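Local coordinates for ammonium transporter (Kuenenia stuttgartiensis, PDB 6EU6), which probably binds ammonium in the membrane as the sensor part of an ammonium sensor histidine kinase, sharing the fold of the ammonium transporter family, at residues F80-L85 and S95-Q100; T128-A133 and M376-C381; S344-E349 and M354-I359. One frame throughout, in Å; residues are numbered along the deposited sequence.

Contact 1: residues F80-L85 and S95-Q100; sequences FFANDL and SFFFFQ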
loop_
_atom_site.group_PDB
_atom_site.type_symbol
_atom_site.label_atom_id
_atom_site.label_comp_id
_atom_site.label_asym_id
_atom_site.label_seq_id
_atom_site.Cartn_x
_atom_site.Cartn_y
_atom_site.Cartn_z
ATOM N N PHE A 80 30.432 -3.593 9.485
ATOM C CA PHE A 80 29.956 -4.894 9.074
ATOM C C PHE A 80 29.026 -5.503 10.137
ATOM O O PHE A 80 29.300 -5.384 11.350
ATOM C CB PHE A 80 31.131 -5.819 8.748
ATOM C CG PHE A 80 32.068 -5.220 7.774
ATOM C CD1 PHE A 80 31.617 -4.902 6.490
ATOM C CD2 PHE A 80 33.379 -4.915 8.131
ATOM C CE1 PHE A 80 32.452 -4.339 5.571
ATOM C CE2 PHE A 80 34.225 -4.329 7.213
ATOM C CZ PHE A 80 33.775 -4.034 5.925
ATOM N N PHE A 81 27.913 -6.123 9.688
ATOM C CA PHE A 81 26.936 -6.729 10.591
ATOM C C PHE A 81 26.360 -5.682 11.536
ATOM O O PHE A 81 25.987 -5.987 12.687
ATOM C CB PHE A 81 27.540 -7.880 11.393
ATOM C CG PHE A 81 28.126 -8.952 10.528
ATOM C CD1 PHE A 81 27.295 -9.809 9.795
ATOM C CD2 PHE A 81 29.490 -9.105 10.424
ATOM C CE1 PHE A 81 27.817 -10.759 8.992
ATOM C CE2 PHE A 81 30.007 -10.060 9.623
ATOM C CZ PHE A 81 29.180 -10.901 8.923
ATOM N N ALA A 82 26.374 -4.441 11.058
ATOM C CA ALA A 82 25.945 -3.291 11.831
ATOM C C ALA A 82 26.757 -3.117 13.130
ATOM O O ALA A 82 26.233 -2.630 14.109
ATOM C CB ALA A 82 24.471 -3.407 12.148
ATOM N N ASN A 83 28.038 -3.444 13.090
ATOM C CA ASN A 83 28.880 -3.497 14.308
ATOM C C ASN A 83 29.017 -2.117 14.908
ATOM O O ASN A 83 29.608 -1.232 14.320
ATOM C CB ASN A 83 30.272 -4.114 13.981
ATOM C CG ASN A 83 31.188 -4.206 15.202
ATOM O OD1 ASN A 83 31.041 -3.467 16.130
ATOM N ND2 ASN A 83 32.036 -5.191 15.225
ATOM N N ASP A 84 28.450 -1.986 16.108
ATOM C CA ASP A 84 28.455 -0.800 16.906
ATOM C C ASP A 84 27.673 0.343 16.327
ATOM O O ASP A 84 27.944 1.500 16.634
ATOM C CB ASP A 84 29.893 -0.379 17.216
ATOM C CG ASP A 84 30.487 -1.202 18.287
ATOM O OD1 ASP A 84 29.670 -1.862 18.987
ATOM O OD2 ASP A 84 31.748 -1.195 18.420
ATOM N N LEU A 85 26.633 0.037 15.576
ATOM C CA LEU A 85 25.830 1.094 14.956
ATOM C C LEU A 85 25.392 2.115 16.001
ATOM O O LEU A 85 25.682 3.286 15.864
ATOM C CB LEU A 85 24.604 0.495 14.244
ATOM C CG LEU A 85 23.920 1.406 13.254
ATOM C CD1 LEU A 85 24.818 1.659 12.055
ATOM C CD2 LEU A 85 22.652 0.730 12.791
ATOM N N SER A 95 17.472 3.427 11.948
ATOM C CA SER A 95 16.562 3.976 10.971
ATOM C C SER A 95 17.305 4.252 9.671
ATOM O O SER A 95 16.874 3.877 8.634
ATOM C CB SER A 95 15.888 5.205 11.539
ATOM O OG SER A 95 15.277 4.866 12.750
ATOM N N PHE A 96 18.436 4.921 9.781
ATOM C CA PHE A 96 19.307 5.186 8.643
ATOM C C PHE A 96 19.705 3.873 8.009
ATOM O O PHE A 96 19.725 3.730 6.796
ATOM C CB PHE A 96 20.549 5.905 9.101
ATOM C CG PHE A 96 21.476 6.241 7.993
ATOM C CD1 PHE A 96 21.276 7.374 7.206
ATOM C CD2 PHE A 96 22.542 5.418 7.710
ATOM C CE1 PHE A 96 22.183 7.683 6.186
ATOM C CE2 PHE A 96 23.438 5.702 6.677
ATOM C CZ PHE A 96 23.271 6.851 5.927
ATOM N N PHE A 97 20.107 2.909 8.831
ATOM C CA PHE A 97 20.560 1.628 8.332
ATOM C C PHE A 97 19.457 0.921 7.490
ATOM O O PHE A 97 19.739 0.422 6.388
ATOM C CB PHE A 97 20.945 0.742 9.494
ATOM C CG PHE A 97 21.685 -0.473 9.103
ATOM C CD1 PHE A 97 21.034 -1.626 8.768
ATOM C CD2 PHE A 97 23.068 -0.490 9.167
ATOM C CE1 PHE A 97 21.720 -2.772 8.418
ATOM C CE2 PHE A 97 23.754 -1.647 8.868
ATOM C CZ PHE A 97 23.075 -2.789 8.455
ATOM N N PHE A 98 18.214 0.950 7.981
ATOM C CA PHE A 98 17.176 0.245 7.283
ATOM C C PHE A 98 16.802 0.968 5.996
ATOM O O PHE A 98 16.537 0.317 4.976
ATOM C CB PHE A 98 15.942 0.052 8.175
ATOM C CG PHE A 98 14.860 -0.765 7.513
ATOM C CD1 PHE A 98 15.131 -2.036 6.988
ATOM C CD2 PHE A 98 13.612 -0.232 7.300
ATOM C CE1 PHE A 98 14.174 -2.761 6.294
ATOM C CE2 PHE A 98 12.636 -0.963 6.619
ATOM C CZ PHE A 98 12.913 -2.228 6.129
ATOM N N PHE A 99 16.734 2.289 6.082
ATOM C CA PHE A 99 16.559 3.149 4.912
ATOM C C PHE A 99 17.561 2.850 3.802
ATOM O O PHE A 99 17.188 2.595 2.652
ATOM C CB PHE A 99 16.578 4.598 5.340
ATOM C CG PHE A 99 16.172 5.581 4.242
ATOM C CD1 PHE A 99 14.853 5.778 3.911
ATOM C CD2 PHE A 99 17.117 6.295 3.557
ATOM C CE1 PHE A 99 14.481 6.719 2.897
ATOM C CE2 PHE A 99 16.759 7.232 2.577
ATOM C CZ PHE A 99 15.425 7.421 2.220
ATOM N N GLN A 100 18.818 2.717 4.170
ATOM C CA GLN A 100 19.808 2.448 3.167
ATOM C C GLN A 100 19.695 0.986 2.724
ATOM O O GLN A 100 20.006 0.700 1.606
ATOM C CB GLN A 100 21.221 2.750 3.696
ATOM C CG GLN A 100 21.478 4.218 4.056
ATOM C CD GLN A 100 21.376 5.127 2.824
ATOM O OE1 GLN A 100 21.617 4.703 1.725
ATOM N NE2 GLN A 100 20.956 6.365 3.024
#
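F97 reaches from helix 93-114 to two apolar side chains of the preceding loop, and it alone in segment 95-100 makes the contact. The far end of its ring takes A82: the methyl CB of A82 lies 3.8 Å from CE2 of F97, with CZ almost as near. The root of the same side chain takes L85, whose CD2 comes 3.7 Å from CB of F97 and also approaches CG and CD2 of the ring, while L85 CD1 reaches F97 CD2. Both partners therefore sit along the CD2-CE2 flank, and both meet the ring obliquely. A chi1 of -168° sets CG of F97 opposite the backbone N and sends the ring out to the loop.

A82 and L85 are the first and last residues of a type II beta turn, closed by L85 N donating to A82 O at 3.1 Å, and both CB atoms point to the helix. The contact thus packs the loop between strand 75-76 and helix 93-114 back on the start of that helix, beside the interface with the second subunit, whose L240 packs on F97. F81 ties the loop by backbone hydrogen bonding to S60 of helix 40-67, which also supplies F63, whose ring meets F97. Replacing F97 by an alanine would probably open a gap between turn and helix, leaving A82 CB and the L85 methyls without their shared partner.

No hydrogen bond crosses between the segments; the contact is buried and apolar, so its cohesion rests on van der Waals packing and the exclusion of water.

Contact 2: residues T128-A133 and M376-C381; sequences TAFIVA and MLFFLC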
loop_
_atom_site.group_PDB
_atom_site.type_symbol
_atom_site.label_atom_id
_atom_site.label_comp_id
_atom_site.label_asym_id
_atom_site.label_seq_id
_atom_site.Cartn_x
_atom_site.Cartn_y
_atom_site.Cartn_z
ATOM N N THR A 128 22.278 -10.714 -7.735
ATOM C CA THR A 128 21.855 -9.970 -6.602
ATOM C C THR A 128 22.895 -9.898 -5.535
ATOM O O THR A 128 23.199 -8.848 -4.982
ATOM C CB THR A 128 20.559 -10.594 -5.956
ATOM O OG1 THR A 128 19.525 -10.691 -6.949
ATOM C CG2 THR A 128 20.082 -9.727 -4.760
ATOM N N ALA A 129 23.476 -11.027 -5.214
ATOM C CA ALA A 129 24.462 -11.022 -4.152
ATOM C C ALA A 129 25.652 -10.165 -4.533
ATOM O O ALA A 129 26.192 -9.398 -3.699
ATOM C CB ALA A 129 24.917 -12.469 -3.910
ATOM N N PHE A 130 26.053 -10.266 -5.808
ATOM C CA PHE A 130 27.238 -9.532 -6.273
ATOM C C PHE A 130 27.034 -8.012 -6.297
ATOM O O PHE A 130 27.881 -7.239 -5.823
ATOM C CB PHE A 130 27.736 -10.090 -7.582
ATOM C CG PHE A 130 29.048 -9.479 -8.055
ATOM C CD1 PHE A 130 30.285 -9.880 -7.503
ATOM C CD2 PHE A 130 29.080 -8.539 -9.104
ATOM C CE1 PHE A 130 31.474 -9.309 -7.957
ATOM C CE2 PHE A 130 30.292 -7.987 -9.523
ATOM C CZ PHE A 130 31.473 -8.382 -8.952
ATOM N N ILE A 131 25.888 -7.556 -6.800
ATOM C CA ILE A 131 25.641 -6.140 -6.840
ATOM C C ILE A 131 25.559 -5.551 -5.452
ATOM O O ILE A 131 26.100 -4.457 -5.217
ATOM C CB ILE A 131 24.484 -5.746 -7.782
ATOM C CG1 ILE A 131 24.509 -4.198 -7.999
ATOM C CG2 ILE A 131 23.143 -6.173 -7.208
ATOM C CD1 ILE A 131 23.432 -3.666 -8.894
ATOM N N VAL A 132 24.964 -6.289 -4.498
ATOM C CA VAL A 132 24.759 -5.771 -3.194
ATOM C C VAL A 132 26.039 -5.772 -2.296
ATOM O O VAL A 132 26.182 -4.919 -1.399
ATOM C CB VAL A 132 23.597 -6.487 -2.486
ATOM C CG1 VAL A 132 23.388 -5.904 -1.094
ATOM C CG2 VAL A 132 22.249 -6.250 -3.248
ATOM N N ALA A 133 26.919 -6.754 -2.539
ATOM C CA ALA A 133 28.183 -6.950 -1.785
ATOM C C ALA A 133 29.324 -6.091 -2.304
ATOM O O ALA A 133 30.120 -5.679 -1.506
ATOM C CB ALA A 133 28.602 -8.443 -1.803
ATOM N N MET A 376 29.809 -7.002 -16.659
ATOM C CA MET A 376 30.308 -7.860 -17.775
ATOM C C MET A 376 31.288 -8.954 -17.294
ATOM O O MET A 376 31.125 -10.137 -17.630
ATOM C CB MET A 376 30.940 -7.047 -18.907
ATOM C CG MET A 376 29.941 -6.249 -19.736
ATOM S SD MET A 376 28.661 -7.203 -20.621
ATOM C CE MET A 376 29.732 -8.003 -21.817
ATOM N N LEU A 377 32.255 -8.580 -16.470
ATOM C CA LEU A 377 33.205 -9.530 -15.937
ATOM C C LEU A 377 32.521 -10.597 -15.094
ATOM O O LEU A 377 32.809 -11.798 -15.170
ATOM C CB LEU A 377 34.287 -8.778 -15.134
ATOM C CG LEU A 377 35.227 -8.033 -16.114
ATOM C CD1 LEU A 377 36.217 -7.052 -15.484
ATOM C CD2 LEU A 377 35.996 -9.068 -16.927
ATOM N N PHE A 378 31.574 -10.151 -14.299
ATOM C CA PHE A 378 30.881 -11.083 -13.387
ATOM C C PHE A 378 30.110 -12.089 -14.161
ATOM O O PHE A 378 30.253 -13.288 -13.892
ATOM C CB PHE A 378 29.985 -10.342 -12.394
ATOM C CG PHE A 378 29.182 -11.252 -11.544
ATOM C CD1 PHE A 378 29.735 -11.829 -10.416
ATOM C CD2 PHE A 378 27.892 -11.581 -11.916
ATOM C CE1 PHE A 378 29.014 -12.767 -9.650
ATOM C CE2 PHE A 378 27.143 -12.450 -11.127
ATOM C CZ PHE A 378 27.722 -13.066 -9.998
ATOM N N PHE A 379 29.333 -11.642 -15.155
ATOM C CA PHE A 379 28.568 -12.613 -15.925
ATOM C C PHE A 379 29.425 -13.444 -16.899
ATOM O O PHE A 379 29.026 -14.557 -17.211
ATOM C CB PHE A 379 27.367 -11.997 -16.635
ATOM C CG PHE A 379 26.301 -11.595 -15.656
ATOM C CD1 PHE A 379 25.499 -12.579 -15.053
ATOM C CD2 PHE A 379 26.103 -10.293 -15.319
ATOM C CE1 PHE A 379 24.560 -12.257 -14.084
ATOM C CE2 PHE A 379 25.146 -9.945 -14.348
ATOM C CZ PHE A 379 24.358 -10.932 -13.755
ATOM N N LEU A 380 30.571 -12.916 -17.319
ATOM C CA LEU A 380 31.522 -13.706 -18.101
ATOM C C LEU A 380 32.062 -14.809 -17.246
ATOM O O LEU A 380 32.086 -15.942 -17.676
ATOM C CB LEU A 380 32.690 -12.863 -18.617
ATOM C CG LEU A 380 32.367 -12.052 -19.867
ATOM C CD1 LEU A 380 33.419 -10.971 -20.026
ATOM C CD2 LEU A 380 32.217 -12.869 -21.180
ATOM N N CYS A 381 32.473 -14.501 -16.023
ATOM C CA CYS A 381 33.015 -15.527 -15.135
ATOM C C CYS A 381 31.965 -16.488 -14.729
ATOM O O CYS A 381 32.221 -17.678 -14.740
ATOM C CB CYS A 381 33.681 -14.971 -13.893
ATOM S SG CYS A 381 35.046 -13.892 -14.348
#
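The rings of F130 and F378 form an offset (parallel-displaced) stack between two helices of the predominantly helical fold of the ammonium transporter family, 121-144 and 353-385, which are far apart in sequence. Their planes are inclined by only 16° and their centroids lie 4.3 Å apart. Each ring presents a face to the other, displaced so that an atom near the rim, rather than the ring centre, carries the closest approach.

The two side chains come from facing helices and slide past each other in opposite directions. Because of this antiparallel arrangement, the stem of each phenylalanine also lies over the face of its partner. CB of F130 stands over the face of the F378 ring, 3.9 Å from its centroid, and CB of F378 stands 4.1 Å from the centroid of the F130 ring. Two CH-pi contacts thus flank the stack, one at each end. The torsions match: in both residues CG is anti to the backbone N (chi1 -174° in F130, 175° in F378), which carries each ring away from its own helix and alongside the other.

No hydrogen bond joins the segments, and the pair accounts for the whole contact between them. F378 also rests on A126 of helix 121-144, while its neighbour F379 turns to F177 and A181 of helix 167-185. From another face of helix 121-144, T128 and V132 meet helices 40-67 and 93-114. Both stacked residues remain partly exposed, which puts the pair at the surface of the subunit. At its tightest point CD1 of F378 lies over the F130 ring, 3.4 Å from CG of F130.

Contact 3: residues S344-E349 and M354-I359; sequences SYLLAE and MHQLGI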
loop_
_atom_site.group_PDB
_atom_site.type_symbol
_atom_site.label_atom_id
_atom_site.label_comp_id
_atom_site.label_asym_id
_atom_site.label_seq_id
_atom_site.Cartn_x
_atom_site.Cartn_y
_atom_site.Cartn_z
ATOM N N SER A 344 22.872 27.534 -4.366
ATOM C CA SER A 344 23.394 27.200 -3.044
ATOM C C SER A 344 23.688 25.736 -2.820
ATOM O O SER A 344 24.398 25.373 -1.849
ATOM C CB SER A 344 22.384 27.652 -1.945
ATOM O OG SER A 344 21.028 27.423 -2.339
ATOM N N TYR A 345 23.101 24.858 -3.652
ATOM C CA TYR A 345 23.377 23.429 -3.532
ATOM C C TYR A 345 24.602 22.920 -4.308
ATOM O O TYR A 345 25.069 21.779 -4.088
ATOM C CB TYR A 345 22.133 22.631 -3.970
ATOM C CG TYR A 345 21.064 22.695 -2.954
ATOM C CD1 TYR A 345 21.040 21.768 -1.941
ATOM C CD2 TYR A 345 20.121 23.675 -2.987
ATOM C CE1 TYR A 345 20.079 21.809 -0.981
ATOM C CE2 TYR A 345 19.137 23.727 -2.028
ATOM C CZ TYR A 345 19.134 22.759 -1.049
ATOM O OH TYR A 345 18.241 22.776 -0.050
ATOM N N LEU A 346 25.086 23.712 -5.257
ATOM C CA LEU A 346 26.163 23.243 -6.081
ATOM C C LEU A 346 27.421 23.015 -5.226
ATOM O O LEU A 346 27.665 23.709 -4.249
ATOM C CB LEU A 346 26.380 24.196 -7.223
ATOM C CG LEU A 346 25.181 24.473 -8.117
ATOM C CD1 LEU A 346 25.637 25.459 -9.196
ATOM C CD2 LEU A 346 24.624 23.248 -8.785
ATOM N N LEU A 347 28.195 21.990 -5.541
ATOM C CA LEU A 347 29.397 21.745 -4.790
ATOM C C LEU A 347 30.608 22.008 -5.657
ATOM O O LEU A 347 31.703 21.962 -5.146
ATOM C CB LEU A 347 29.459 20.287 -4.318
ATOM C CG LEU A 347 28.441 19.868 -3.268
ATOM C CD1 LEU A 347 28.652 18.358 -3.009
ATOM C CD2 LEU A 347 28.599 20.700 -2.005
ATOM N N ALA A 348 30.443 22.256 -6.956
ATOM C CA ALA A 348 31.597 22.384 -7.828
ATOM C C ALA A 348 32.479 23.440 -7.213
ATOM O O ALA A 348 31.966 24.506 -6.842
ATOM C CB ALA A 348 31.164 22.819 -9.186
ATOM N N GLU A 349 33.779 23.147 -7.075
ATOM C CA GLU A 349 34.663 24.055 -6.338
ATOM C C GLU A 349 34.581 25.492 -6.801
ATOM O O GLU A 349 34.634 26.407 -5.990
ATOM C CB GLU A 349 36.136 23.635 -6.331
ATOM C CG GLU A 349 36.940 24.741 -5.626
ATOM C CD GLU A 349 38.161 24.274 -4.892
ATOM O OE1 GLU A 349 38.783 23.320 -5.399
ATOM O OE2 GLU A 349 38.485 24.893 -3.834
ATOM N N MET A 354 28.484 24.971 -15.290
ATOM C CA MET A 354 29.368 24.320 -16.240
ATOM C C MET A 354 30.292 23.329 -15.561
ATOM O O MET A 354 30.448 22.195 -15.984
ATOM C CB MET A 354 30.258 25.358 -16.895
ATOM C CG MET A 354 30.979 24.809 -18.088
ATOM S SD MET A 354 30.147 25.375 -19.570
ATOM C CE MET A 354 30.552 27.132 -19.551
ATOM N N HIS A 355 30.888 23.759 -14.486
ATOM C CA HIS A 355 31.832 22.929 -13.780
ATOM C C HIS A 355 31.010 21.795 -13.110
ATOM O O HIS A 355 31.388 20.680 -13.166
ATOM C CB HIS A 355 32.547 23.786 -12.738
ATOM C CG HIS A 355 33.841 23.224 -12.245
ATOM N ND1 HIS A 355 35.058 23.601 -12.767
ATOM C CD2 HIS A 355 34.115 22.344 -11.249
ATOM C CE1 HIS A 355 36.024 22.960 -12.129
ATOM N NE2 HIS A 355 35.478 22.185 -11.209
ATOM N N GLN A 356 29.888 22.101 -12.448
ATOM C CA GLN A 356 29.056 21.013 -11.875
ATOM C C GLN A 356 28.632 20.005 -12.922
ATOM O O GLN A 356 28.611 18.791 -12.647
ATOM C CB GLN A 356 27.827 21.594 -11.192
ATOM C CG GLN A 356 27.089 20.578 -10.349
ATOM C CD GLN A 356 27.870 20.269 -9.117
ATOM O OE1 GLN A 356 28.190 21.175 -8.351
ATOM N NE2 GLN A 356 28.148 19.010 -8.885
ATOM N N LEU A 357 28.325 20.459 -14.145
ATOM C CA LEU A 357 27.959 19.551 -15.209
ATOM C C LEU A 357 29.079 18.570 -15.508
ATOM O O LEU A 357 28.818 17.406 -15.866
ATOM C CB LEU A 357 27.596 20.298 -16.473
ATOM C CG LEU A 357 26.955 19.510 -17.585
ATOM C CD1 LEU A 357 25.655 18.781 -17.152
ATOM C CD2 LEU A 357 26.668 20.426 -18.761
ATOM N N GLY A 358 30.333 19.008 -15.349
ATOM C CA GLY A 358 31.496 18.178 -15.740
ATOM C C GLY A 358 31.665 17.141 -14.612
ATOM O O GLY A 358 31.966 16.019 -14.876
ATOM N N ILE A 359 31.455 17.536 -13.368
ATOM C CA ILE A 359 31.542 16.617 -12.218
ATOM C C ILE A 359 30.380 15.593 -12.293
ATOM O O ILE A 359 30.573 14.426 -11.999
ATOM C CB ILE A 359 31.497 17.402 -10.881
ATOM C CG1 ILE A 359 32.779 18.222 -10.671
ATOM C CG2 ILE A 359 31.252 16.517 -9.686
ATOM C CD1 ILE A 359 32.582 19.418 -9.759
#
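OE1 of Q356 accepts two backbone hydrogen bonds from successive residues of loop segment 344-349, L347 N and A348 N, each 2.9 Å away. Neither bond is straight, the N-H...O angles being 141° and 137°. The donors approach from opposite faces of the amide plane, tilted well out of it, so the carbonyl oxygen is held between them. The other end of the amide is engaged too: NE2 of Q356 donates to G160 O and to OE1 of Q360, which fixes the rotation of the group and satisfies both ends of a buried side chain. The side chain bends at chi2 (72°), which brings the amide to the two N-H groups.

Around this polar centre the loop packs against the first turns of helix 353-385. A348, whose CB points to the helix, is enclosed by three residues. Its methyl lies 3.6 Å from CD2 of H355, meeting the imidazole obliquely, and 3.7 Å from CD1 of I359, while the backbone and CB of Q356 lie alongside. L346 crosses the Q356 side chain obliquely, its CD2 4.0 Å from CG of Q356.

The arrangement closes a short connection in which the chain leaves helix 322-340, passes through segment 344-349 and turns back to begin helix 353-385. Near the start of that second helix, H355 N is bonded to S352 OG. Q356 also packs on A338 and L357 on L335 and A338, so the face of helix 353-385 beside the loop contact is laid against helix 322-340.

In the fold
Contacts 2 and 3 share helix 353-385, contact 3 at its first turns and contact 2 at a later one. The centres of contacts 2 and 3 are about 32 Å apart. Contact 1 joins helix 93-114 to the loop before it; that helix directly precedes helix 121-144. The centres of contacts 1 and 2 are about 23 Å apart, their nearest atoms about 8 Å. None of the three touches another. No segment contains a residue of the nonyl maltoside pocket, such as I183, Y192 or L314. A dodecyl maltoside lies about 11 Å from the F130 side chain; a MES molecule, probably from the crystallisation liquor, is hydrogen-bonded to Y345 OH and lies about 6 Å from the L347 side chain.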